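Local coordinates for glutathione S-transferase (PDB 4E8H), which probably works as a homodimeric glutathione transferase, binding glutathione in the thioredoxin-like domain of each subunit, at residues 16-21 / 57-62. Sequence-based numbering, arbitrary orientation.
Sequences PPCRAV and TIPTMD. With GSH (glutathione), chain F.
Pro59 presents its ring to the first two turns of helix 16-27, where Pro17, Cys18 and Val21 receive it. The tight part lies between the two prolines, whose rings cross at about a right angle with CB of Pro17 3.5 Å from CD of Pro59. Next to this, Cys18 points its thiol at the base of the ring: chi1 of -65° sets SG beside its own backbone N, and SG comes 3.7 Å from both N and CB of Pro59. Packing slackens on the two flanks of this centre. Toward the C-terminal side of the helix turn, CG2 of Val21 meets CG of Pro59 at 4.0 Å, and on the other flank SG of Cys18 lies 4.1 Å from CD1 of Ile58. No hydrogen bond joins the segments, and the contact has no side open to solvent: O12 of glutathione closes over the two prolines, while Ser71 and Ile74 of helix 71-82 cover the Val21 flank. Leu9 of the inner strand 7-11 packs against both Val21 and Pro59.

The peptide bond before Pro59 is cis, and the polar groups of Ile58 are turned to the ligand. Its N-H donates to O2 of glutathione (2.8 Å, 161° at the hydrogen), while its carbonyl O accepts from N2 of the tripeptide (2.9 Å), an antiparallel, strand-like pairing. Replacing Pro59 with an alanine would probably open a gap against Pro17 and Val21 and favour a trans peptide, turning the Ile58 carbonyl away from N2. Behind the loop, OG1 of Thr60 donates to O of Thr57, spanning the turn into strand 60-63. A cis-proline loop facing the N-terminus of the first helix and pairing with the cysteinyl backbone of glutathione is the hallmark of the thioredoxin-like glutathione site of glutathione transferases.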
loop_
_atom_site.group_PDB
_atom_site.type_symbol
_atom_site.label_atom_id
_atom_site.label_comp_id
_atom_site.label_asym_id
_atom_site.label_seq_id
_atom_site.Cartn_x
_atom_site.Cartn_y
_atom_site.Cartn_z
ATOM N N PRO B 16 -15.341 3.830 -0.238
ATOM C CA PRO B 16 -14.751 2.512 -0.517
ATOM C C PRO B 16 -13.839 1.938 0.589
ATOM O O PRO B 16 -14.040 0.785 0.981
ATOM C CB PRO B 16 -13.987 2.732 -1.829
ATOM C CG PRO B 16 -14.722 3.841 -2.496
ATOM C CD PRO B 16 -15.195 4.745 -1.388
ATOM N N PRO B 17 -12.854 2.721 1.094
ATOM C CA PRO B 17 -12.034 2.173 2.181
ATOM C C PRO B 17 -12.815 1.837 3.458
ATOM O O PRO B 17 -12.512 0.830 4.101
ATOM C CB PRO B 17 -10.999 3.279 2.442
ATOM C CG PRO B 17 -11.583 4.508 1.855
ATOM C CD PRO B 17 -12.350 4.039 0.665
ATOM N N CYS B 18 -13.806 2.656 3.817
ATOM C CA CYS B 18 -14.667 2.356 4.966
ATOM C C CYS B 18 -15.395 1.022 4.783
ATOM O O CYS B 18 -15.475 0.220 5.714
ATOM C CB CYS B 18 -15.668 3.489 5.217
ATOM S SG CYS B 18 -14.905 5.057 5.714
ATOM N N ARG B 19 -15.900 0.792 3.572
ATOM C CA ARG B 19 -16.638 -0.426 3.243
ATOM C C ARG B 19 -15.791 -1.700 3.334
ATOM O O ARG B 19 -16.285 -2.739 3.772
ATOM C CB ARG B 19 -17.285 -0.292 1.863
ATOM C CG ARG B 19 -18.506 0.627 1.852
ATOM C CD ARG B 19 -18.717 1.288 0.498
ATOM N NE ARG B 19 -18.757 0.325 -0.600
ATOM C CZ ARG B 19 -18.751 0.651 -1.890
ATOM N NH1 ARG B 19 -18.707 1.926 -2.261
ATOM N NH2 ARG B 19 -18.785 -0.297 -2.814
ATOM N N ALA B 20 -14.524 -1.616 2.929
ATOM C CA ALA B 20 -13.591 -2.738 3.065
ATOM C C ALA B 20 -13.374 -3.099 4.535
ATOM O O ALA B 20 -13.360 -4.280 4.894
ATOM C CB ALA B 20 -12.263 -2.419 2.384
ATOM N N VAL B 21 -13.214 -2.080 5.379
ATOM C CA VAL B 21 -13.047 -2.286 6.817
ATOM C C VAL B 21 -14.300 -2.912 7.438
ATOM O O VAL B 21 -14.200 -3.878 8.198
ATOM C CB VAL B 21 -12.680 -0.971 7.562
ATOM C CG1 VAL B 21 -12.682 -1.182 9.075
ATOM C CG2 VAL B 21 -11.322 -0.455 7.107
ATOM N N THR B 57 -8.304 11.715 7.579
ATOM C CA THR B 57 -8.933 10.802 6.635
ATOM C C THR B 57 -9.984 9.942 7.325
ATOM O O THR B 57 -9.975 9.784 8.549
ATOM C CB THR B 57 -7.907 9.839 5.989
ATOM O OG1 THR B 57 -7.136 9.201 7.018
ATOM C CG2 THR B 57 -6.974 10.585 5.037
ATOM N N ILE B 58 -10.895 9.408 6.519
ATOM C CA ILE B 58 -11.732 8.285 6.917
ATOM C C ILE B 58 -11.405 7.109 5.983
ATOM O O ILE B 58 -11.116 7.323 4.803
ATOM C CB ILE B 58 -13.249 8.627 6.887
ATOM C CG1 ILE B 58 -13.671 9.165 5.513
ATOM C CG2 ILE B 58 -13.594 9.620 7.999
ATOM C CD1 ILE B 58 -15.167 9.102 5.247
ATOM N N PRO B 59 -11.433 5.866 6.501
ATOM C CA PRO B 59 -11.772 5.460 7.863
ATOM C C PRO B 59 -10.651 5.726 8.862
ATOM O O PRO B 59 -9.471 5.651 8.513
ATOM C CB PRO B 59 -11.995 3.951 7.728
ATOM C CG PRO B 59 -11.102 3.544 6.618
ATOM C CD PRO B 59 -11.089 4.706 5.658
ATOM N N THR B 60 -11.039 6.056 10.088
ATOM C CA THR B 60 -10.118 6.085 11.213
ATOM C C THR B 60 -10.699 5.184 12.297
ATOM O O THR B 60 -11.870 5.310 12.670
ATOM C CB THR B 60 -9.861 7.527 11.722
ATOM O OG1 THR B 60 -9.233 8.292 10.684
ATOM C CG2 THR B 60 -8.951 7.527 12.945
ATOM N N MET B 61 -9.878 4.255 12.771
ATOM C CA MET B 61 -10.283 3.307 13.795
ATOM C C MET B 61 -9.810 3.758 15.174
ATOM O O MET B 61 -8.679 4.224 15.327
ATOM C CB MET B 61 -9.713 1.925 13.474
ATOM C CG MET B 61 -10.084 0.848 14.474
ATOM S SD MET B 61 -8.886 -0.494 14.544
ATOM C CE MET B 61 -7.563 0.280 15.477
ATOM N N ASP B 62 -10.689 3.619 16.167
ATOM C CA ASP B 62 -10.323 3.778 17.575
ATOM C C ASP B 62 -10.670 2.499 18.342
ATOM O O ASP B 62 -11.818 2.300 18.759
ATOM C CB ASP B 62 -11.007 5.009 18.196
ATOM C CG ASP B 62 -10.740 5.155 19.701
ATOM O OD1 ASP B 62 -9.970 4.360 20.288
ATOM O OD2 ASP B 62 -11.316 6.081 20.304
HETATM N N1 GSH F . -5.678 5.195 1.448
HETATM C CA1 GSH F . -6.703 5.574 2.405
HETATM C C1 GSH F . -7.316 4.332 2.988
HETATM O O11 GSH F . -7.252 3.246 2.372
HETATM O O12 GSH F . -7.893 4.368 4.098
HETATM C CB1 GSH F . -7.773 6.414 1.711
HETATM C CG1 GSH F . -8.482 7.334 2.704
HETATM C CD1 GSH F . -9.159 8.489 1.997
HETATM O OE1 GSH F . -8.490 9.200 0.979
HETATM N N2 GSH F . -10.397 8.793 2.387
HETATM C CA2 GSH F . -11.109 9.944 1.858
HETATM C C2 GSH F . -10.953 11.124 2.768
HETATM O O2 GSH F . -10.825 10.898 4.153
HETATM C CB2 GSH F . -12.589 9.608 1.708
HETATM S SG2 GSH F . -12.893 8.305 0.487
HETATM N N3 GSH F . -10.942 12.341 2.220
HETATM C CA3 GSH F . -10.962 13.558 3.019
HETATM C C3 GSH F . -9.572 14.054 3.355
HETATM O O31 GSH F . -8.575 13.321 3.173
HETATM O O32 GSH F . -9.397 15.204 3.819
#